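Local coordinates for putative hemoglobin-like oxygen-binding protein (Pseudoalteromonas haloplanktis, PDB 4UUR) that probably binds oxygen at a heme iron, as a cold-adapted truncated hemoglobin of group II, at residues 42-47 against 114-119; 66-71 against 85-90. All blocks are in the same frame, centred on the assembly; numbering follows the deposited sequence.

Contact 1 of 2, residues 42-47 against 114-119; sequences YDIMAT and NKTLDL
Ile44 meets Lys115 and Thr116 in a small, largely apolar contact between helix 31-45 and helix 103-120, away from the heme-binding residues. The contact buries 134 Å² and has no hydrogen bond across it. Ile44 carries it, mainly through its terminal methyl CD1. Its CG1 branch lies anti to the carbonyl carbon (chi1 -73°), and the nearly straight chain beyond pushes the terminal methyl forward. That methyl, CD1, comes 3.9 Å from Thr116 OG1. It also lies 4.1 Å from Lys115 CB. The two helices belong to the 2-on-2 sandwich of truncated hemoglobins, as the B and G helices of the globin scheme. The CA atoms of Ile44 and Thr116 are 7.8 Å apart here. Thr116 OG1 is not left to the methyl alone. It is hydrogen-bonded to Cys112 O, one turn back in its own helix. The buried Thr116 side chain also touches Ile37, Arg40 and Phe41 of helix 31-45. Lys115 meets CD1 with CB at the root of its side chain, while its CD passes near Ile44 CG2, at 4.4 Å. The chain then bends, and NZ makes a weak hydrogen bond with Tyr111 OH.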
loop_
_atom_site.group_PDB
_atom_site.type_symbol
_atom_site.label_atom_id
_atom_site.label_comp_id
_atom_site.label_asym_id
_atom_site.label_seq_id
_atom_site.Cartn_x
_atom_site.Cartn_y
_atom_site.Cartn_z
ATOM N N TYR A 42 -1.092 3.829 6.842
ATOM C CA TYR A 42 -0.839 3.247 8.155
ATOM C C TYR A 42 -1.495 4.072 9.251
ATOM O O TYR A 42 -1.914 3.541 10.277
ATOM C CB TYR A 42 0.692 3.122 8.359
ATOM C CG TYR A 42 1.274 1.990 7.495
ATOM C CD1 TYR A 42 0.873 0.673 7.698
ATOM C CD2 TYR A 42 2.154 2.244 6.476
ATOM C CE1 TYR A 42 1.323 -0.366 6.885
ATOM C CE2 TYR A 42 2.661 1.216 5.680
ATOM C CZ TYR A 42 2.234 -0.106 5.884
ATOM O OH TYR A 42 2.688 -1.156 5.101
ATOM N N ASP A 43 -1.595 5.376 9.045
ATOM C CA ASP A 43 -2.247 6.221 10.023
ATOM C C ASP A 43 -3.686 5.809 10.247
ATOM O O ASP A 43 -4.166 5.761 11.383
ATOM C CB ASP A 43 -2.160 7.661 9.565
ATOM C CG ASP A 43 -0.828 8.326 9.978
ATOM O OD1 ASP A 43 -0.013 7.688 10.696
ATOM O OD2 ASP A 43 -0.638 9.491 9.610
ATOM N N ILE A 44 -4.350 5.467 9.148
ATOM C CA ILE A 44 -5.737 5.048 9.150
ATOM C C ILE A 44 -5.851 3.610 9.645
ATOM O O ILE A 44 -6.740 3.304 10.458
ATOM C CB ILE A 44 -6.329 5.162 7.745
ATOM C CG1 ILE A 44 -6.547 6.642 7.410
ATOM C CG2 ILE A 44 -7.606 4.343 7.601
ATOM C CD1 ILE A 44 -6.810 6.895 5.949
ATOM N N MET A 45 -4.953 2.739 9.163
ATOM C CA MET A 45 -4.962 1.353 9.566
ATOM C C MET A 45 -4.878 1.217 11.075
ATOM O O MET A 45 -5.519 0.323 11.653
ATOM C CB MET A 45 -3.771 0.594 8.969
ATOM C CG MET A 45 -3.688 -0.885 9.384
ATOM S SD MET A 45 -2.162 -1.698 8.903
ATOM C CE MET A 45 -2.218 -1.622 7.103
ATOM N N ALA A 46 -4.039 2.066 11.682
ATOM C CA ALA A 46 -3.700 1.980 13.100
ATOM C C ALA A 46 -4.813 2.458 14.064
ATOM O O ALA A 46 -4.708 2.297 15.284
ATOM C CB ALA A 46 -2.398 2.736 13.385
ATOM N N THR A 47 -5.874 3.027 13.537
ATOM C CA THR A 47 -6.903 3.541 14.392
ATOM C C THR A 47 -8.295 3.182 14.004
ATOM O O THR A 47 -9.203 3.476 14.716
ATOM C CB THR A 47 -6.805 5.059 14.442
ATOM O OG1 THR A 47 -6.830 5.606 13.099
ATOM C CG2 THR A 47 -5.514 5.446 15.199
ATOM N N ASN A 114 -8.298 2.599 -0.255
ATOM C CA ASN A 114 -9.410 3.462 -0.776
ATOM C C ASN A 114 -9.547 4.799 -0.034
ATOM O O ASN A 114 -9.536 5.878 -0.627
ATOM C CB ASN A 114 -10.746 2.703 -0.745
ATOM C CG ASN A 114 -10.794 1.558 -1.764
ATOM O OD1 ASN A 114 -10.125 1.580 -2.793
ATOM N ND2 ASN A 114 -11.542 0.523 -1.442
ATOM N N LYS A 115 -9.677 4.732 1.270
ATOM C CA LYS A 115 -9.747 5.950 2.064
ATOM C C LYS A 115 -8.544 6.870 1.872
ATOM O O LYS A 115 -8.700 8.119 1.836
ATOM C CB LYS A 115 -9.881 5.594 3.529
ATOM C CG LYS A 115 -11.247 5.013 3.870
ATOM C CD LYS A 115 -11.383 4.788 5.365
ATOM C CE LYS A 115 -12.338 5.782 6.014
ATOM N NZ LYS A 115 -13.736 5.280 5.824
ATOM N N THR A 116 -7.352 6.260 1.764
ATOM C CA THR A 116 -6.124 6.987 1.554
ATOM C C THR A 116 -6.129 7.698 0.190
ATOM O O THR A 116 -5.756 8.868 0.081
ATOM C CB THR A 116 -4.918 6.001 1.607
ATOM O OG1 THR A 116 -4.797 5.489 2.945
ATOM C CG2 THR A 116 -3.587 6.665 1.171
ATOM N N LEU A 117 -6.469 6.957 -0.852
ATOM C CA LEU A 117 -6.443 7.482 -2.213
ATOM C C LEU A 117 -7.503 8.568 -2.461
ATOM O O LEU A 117 -7.201 9.559 -3.145
ATOM C CB LEU A 117 -6.588 6.359 -3.238
ATOM C CG LEU A 117 -5.380 5.415 -3.249
ATOM C CD1 LEU A 117 -5.630 4.236 -4.150
ATOM C CD2 LEU A 117 -4.130 6.118 -3.675
ATOM N N ASP A 118 -8.685 8.425 -1.865
ATOM C CA ASP A 118 -9.643 9.540 -1.830
ATOM C C ASP A 118 -9.027 10.818 -1.248
ATOM O O ASP A 118 -9.243 11.920 -1.769
ATOM C CB ASP A 118 -10.926 9.188 -1.026
ATOM C CG ASP A 118 -11.836 8.249 -1.782
ATOM O OD1 ASP A 118 -11.518 7.960 -2.951
ATOM O OD2 ASP A 118 -12.829 7.743 -1.206
ATOM N N LEU A 119 -8.282 10.703 -0.162
ATOM C CA LEU A 119 -7.755 11.934 0.413
ATOM C C LEU A 119 -6.492 12.431 -0.302
ATOM O O LEU A 119 -6.199 13.609 -0.258
ATOM C CB LEU A 119 -7.498 11.771 1.903
ATOM C CG LEU A 119 -8.732 11.785 2.789
ATOM C CD1 LEU A 119 -8.485 11.007 4.052
ATOM C CD2 LEU A 119 -9.158 13.182 3.110
#

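Contact 2 of 2, residues 66-71 against 85-90; sequences RQVFFE and AKHGHP. With HEM (protoporphyrin IX containing Fe), chain C.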
loop_
_atom_site.group_PDB
_atom_site.type_symbol
_atom_site.label_atom_id
_atom_site.label_comp_id
_atom_site.label_asym_id
_atom_site.label_seq_id
_atom_site.Cartn_x
_atom_site.Cartn_y
_atom_site.Cartn_z
ATOM N N ARG A 66 6.494 1.621 7.440
ATOM C CA ARG A 66 6.149 2.881 6.820
ATOM C C ARG A 66 7.183 3.234 5.714
ATOM O O ARG A 66 6.803 3.535 4.560
ATOM C CB ARG A 66 6.086 3.993 7.840
ATOM C CG ARG A 66 4.831 3.975 8.665
ATOM C CD ARG A 66 4.884 5.072 9.728
ATOM N NE ARG A 66 3.686 5.098 10.564
ATOM C CZ ARG A 66 2.524 5.718 10.279
ATOM N NH1 ARG A 66 2.331 6.407 9.166
ATOM N NH2 ARG A 66 1.539 5.659 11.124
ATOM N N GLN A 67 8.461 3.171 6.088
ATOM C CA GLN A 67 9.585 3.501 5.215
ATOM C C GLN A 67 9.679 2.508 4.055
ATOM O O GLN A 67 9.773 2.888 2.894
ATOM C CB GLN A 67 10.876 3.511 6.038
ATOM C CG GLN A 67 12.196 3.645 5.267
ATOM C CD GLN A 67 12.279 4.908 4.431
ATOM O OE1 GLN A 67 11.944 6.018 4.887
ATOM N NE2 GLN A 67 12.718 4.751 3.189
ATOM N N VAL A 68 9.609 1.223 4.358
ATOM C CA VAL A 68 9.675 0.198 3.307
ATOM C C VAL A 68 8.544 0.337 2.314
ATOM O O VAL A 68 8.777 0.311 1.119
ATOM C CB VAL A 68 9.681 -1.220 3.898
ATOM C CG1 VAL A 68 9.494 -2.276 2.818
ATOM C CG2 VAL A 68 11.005 -1.464 4.601
ATOM N N PHE A 69 7.303 0.468 2.794
ATOM C CA PHE A 69 6.157 0.616 1.886
ATOM C C PHE A 69 6.351 1.843 1.003
ATOM O O PHE A 69 6.034 1.791 -0.166
ATOM C CB PHE A 69 4.853 0.758 2.664
ATOM C CG PHE A 69 3.614 0.702 1.810
ATOM C CD1 PHE A 69 3.380 -0.352 0.959
ATOM C CD2 PHE A 69 2.657 1.659 1.912
ATOM C CE1 PHE A 69 2.245 -0.416 0.166
ATOM C CE2 PHE A 69 1.491 1.590 1.201
ATOM C CZ PHE A 69 1.281 0.554 0.311
ATOM N N PHE A 70 6.850 2.939 1.561
ATOM C CA PHE A 70 7.162 4.137 0.763
ATOM C C PHE A 70 8.151 3.817 -0.366
ATOM O O PHE A 70 7.881 4.110 -1.551
ATOM C CB PHE A 70 7.748 5.238 1.643
ATOM C CG PHE A 70 8.588 6.232 0.897
ATOM C CD1 PHE A 70 8.013 7.105 -0.024
ATOM C CD2 PHE A 70 9.960 6.322 1.135
ATOM C CE1 PHE A 70 8.791 8.032 -0.710
ATOM C CE2 PHE A 70 10.748 7.241 0.450
ATOM C CZ PHE A 70 10.164 8.088 -0.482
ATOM N N GLU A 71 9.282 3.209 0.016
ATOM C CA GLU A 71 10.288 2.750 -0.927
ATOM C C GLU A 71 9.636 1.964 -2.012
ATOM O O GLU A 71 9.969 2.140 -3.175
ATOM C CB GLU A 71 11.350 1.884 -0.232
ATOM C CG GLU A 71 12.408 2.683 0.502
ATOM C CD GLU A 71 13.048 1.936 1.672
ATOM O OE1 GLU A 71 13.111 0.676 1.739
ATOM O OE2 GLU A 71 13.485 2.642 2.578
ATOM N N ALA A 85 16.112 -1.335 -5.373
ATOM C CA ALA A 85 17.497 -0.997 -5.052
ATOM C C ALA A 85 17.936 -1.651 -3.752
ATOM O O ALA A 85 19.038 -2.164 -3.652
ATOM C CB ALA A 85 17.690 0.514 -4.939
ATOM N N LYS A 86 17.090 -1.602 -2.743
ATOM C CA LYS A 86 17.521 -1.938 -1.397
ATOM C C LYS A 86 17.113 -3.340 -0.950
ATOM O O LYS A 86 17.777 -3.915 -0.102
ATOM C CB LYS A 86 16.961 -0.904 -0.427
ATOM C CG LYS A 86 17.607 -0.891 0.951
ATOM C CD LYS A 86 17.197 0.345 1.739
ATOM C CE LYS A 86 17.418 1.617 0.927
ATOM N NZ LYS A 86 17.757 2.765 1.805
ATOM N N HIS A 87 16.027 -3.883 -1.502
ATOM C CA HIS A 87 15.473 -5.162 -1.038
ATOM C C HIS A 87 15.318 -6.193 -2.152
ATOM O O HIS A 87 14.915 -7.309 -1.853
ATOM C CB HIS A 87 14.092 -4.947 -0.344
ATOM C CG HIS A 87 14.097 -3.879 0.718
ATOM N ND1 HIS A 87 14.516 -4.110 2.012
ATOM C CD2 HIS A 87 13.751 -2.570 0.669
ATOM C CE1 HIS A 87 14.439 -2.993 2.712
ATOM N NE2 HIS A 87 13.979 -2.041 1.920
ATOM N N GLY A 88 15.613 -5.846 -3.415
ATOM C CA GLY A 88 15.375 -6.759 -4.551
ATOM C C GLY A 88 13.947 -6.722 -5.088
ATOM O O GLY A 88 13.129 -5.953 -4.617
ATOM N N HIS A 89 13.636 -7.563 -6.070
ATOM C CA HIS A 89 12.316 -7.556 -6.719
ATOM C C HIS A 89 11.124 -7.814 -5.767
ATOM O O HIS A 89 11.198 -8.689 -4.916
ATOM C CB HIS A 89 12.279 -8.582 -7.863
ATOM C CG HIS A 89 13.210 -8.254 -8.993
ATOM N ND1 HIS A 89 12.911 -7.309 -9.953
ATOM C CD2 HIS A 89 14.438 -8.733 -9.307
ATOM C CE1 HIS A 89 13.909 -7.225 -10.814
ATOM N NE2 HIS A 89 14.849 -8.078 -10.445
ATOM N N PRO A 90 10.017 -7.056 -5.924
ATOM C CA PRO A 90 8.755 -7.204 -5.205
ATOM C C PRO A 90 8.271 -8.617 -4.851
ATOM O O PRO A 90 8.053 -8.922 -3.680
ATOM C CB PRO A 90 7.772 -6.541 -6.152
ATOM C CG PRO A 90 8.558 -5.390 -6.679
ATOM C CD PRO A 90 9.994 -5.819 -6.722
HETATM C CHA HEM C . 4.565 -6.312 4.157
HETATM C CHB HEM C . -0.017 -7.597 5.192
HETATM C CHC HEM C . -1.218 -6.444 0.630
HETATM C CHD HEM C . 3.031 -4.333 0.080
HETATM C C1A HEM C . 3.444 -6.783 4.816
HETATM C C2A HEM C . 3.428 -7.247 6.132
HETATM C C3A HEM C . 2.139 -7.582 6.423
HETATM C C4A HEM C . 1.336 -7.351 5.282
HETATM C CMA HEM C . 1.629 -8.136 7.747
HETATM C CAA HEM C . 4.597 -7.374 7.089
HETATM C CBA HEM C . 5.337 -6.055 7.307
HETATM C CGA HEM C . 5.955 -5.879 8.678
HETATM O O1A HEM C . 5.317 -5.759 9.746
HETATM O O2A HEM C . 7.193 -5.794 8.719
HETATM C C1B HEM C . -0.736 -7.425 3.998
HETATM C C2B HEM C . -2.066 -7.894 3.778
HETATM C C3B HEM C . -2.402 -7.580 2.487
HETATM C C4B HEM C . -1.207 -6.958 1.923
HETATM C CMB HEM C . -2.913 -8.548 4.857
HETATM C CAB HEM C . -3.580 -7.768 1.582
HETATM C CBB HEM C . -4.575 -8.527 1.903
HETATM C C1C HEM C . -0.205 -5.669 0.079
HETATM C C2C HEM C . -0.249 -4.965 -1.135
HETATM C C3C HEM C . 0.988 -4.387 -1.287
HETATM C C4C HEM C . 1.748 -4.712 -0.138
HETATM C CMC HEM C . -1.442 -4.937 -2.082
HETATM C CAC HEM C . 1.513 -3.502 -2.349
HETATM C CBC HEM C . 0.736 -2.987 -3.295
HETATM C C1D HEM C . 3.753 -4.777 1.143
HETATM C C2D HEM C . 5.184 -4.499 1.230
HETATM C C3D HEM C . 5.598 -5.044 2.353
HETATM C C4D HEM C . 4.427 -5.670 2.948
HETATM C CMD HEM C . 6.074 -3.765 0.265
HETATM C CAD HEM C . 7.027 -5.076 2.867
HETATM C CBD HEM C . 7.582 -6.432 2.417
HETATM C CGD HEM C . 9.063 -6.652 2.747
HETATM O O1D HEM C . 9.707 -5.870 3.463
HETATM O O2D HEM C . 9.690 -7.639 2.312
HETATM N NA HEM C . 2.135 -6.814 4.322
HETATM N NB HEM C . -0.302 -6.886 2.876
HETATM N NC HEM C . 0.985 -5.473 0.664
HETATM N ND HEM C . 3.327 -5.427 2.203
HETATM FE FE HEM C . 1.610 -6.130 2.517
HETATM O O HOH W 1 1.079 -4.222 3.460
#
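Glu71 and His87 both turn CG anti to their own carbonyl carbon, with chi1 of -80° for Glu71, and this sends the two side chains to a common point between their helices. Glu71 then runs extended, which carries its carboxylate to the imidazole edge. His87 NE2 donates to Glu71 OE1 at 2.9 Å, with an N-H...O angle of 149°. The oxygen lies in the imidazole plane, and the two flat groups are only 17° from coplanar. Lys86 CG sits 3.9 Å above one face of the His87 ring, toward its rim. Lys86 NZ stays 4.3 Å from Glu71 OE2, too far for a salt bridge, but its charge may still steady the carboxylate. This His-carboxylate bond ties helix 63-76, the distal E helix of the globin fold, to the short helix 83-87, which precedes the helix 92-95 that ends at the heme-binding Arg95, next to the axial His96. Were His87 replaced by an alanine, Glu71 OE1 would probably lose this donor and a gap would open beside Val68 CG2. Val68 joins the bond to the heme pocket. One branch, CG2, is 4.0 Å from His87 NE2, while the other, CG1, is 3.7 Å from the propionate oxygen O1D of the heme. The next residue, Phe69, brings CE1 to 4.0 Å from the heme bridge carbon CHD. A water oxygen, O, binds the heme iron FE at 2.2 Å.

How the contacts relate
From the N terminus, the chain first passes residues 42-47 at the end of helix 31-45. It reaches 66-71 on helix 63-76 next, and then 85-90. Contact 2 closes this short inner loop. The chain goes on past the heme-binding Arg95 and His96 to 114-119 on helix 103-120, where contact 1 closes the long outer loop. Contact 2 is therefore nested inside contact 1. Their centres lie about 20 Å apart, on opposite sides of the chain's centre. They still touch through helices 31-45 and 63-76. Asp43 OD1 forms a salt bridge with Arg66 NH2 at 2.6 Å, and the Tyr42 ring packs against Phe69 CB.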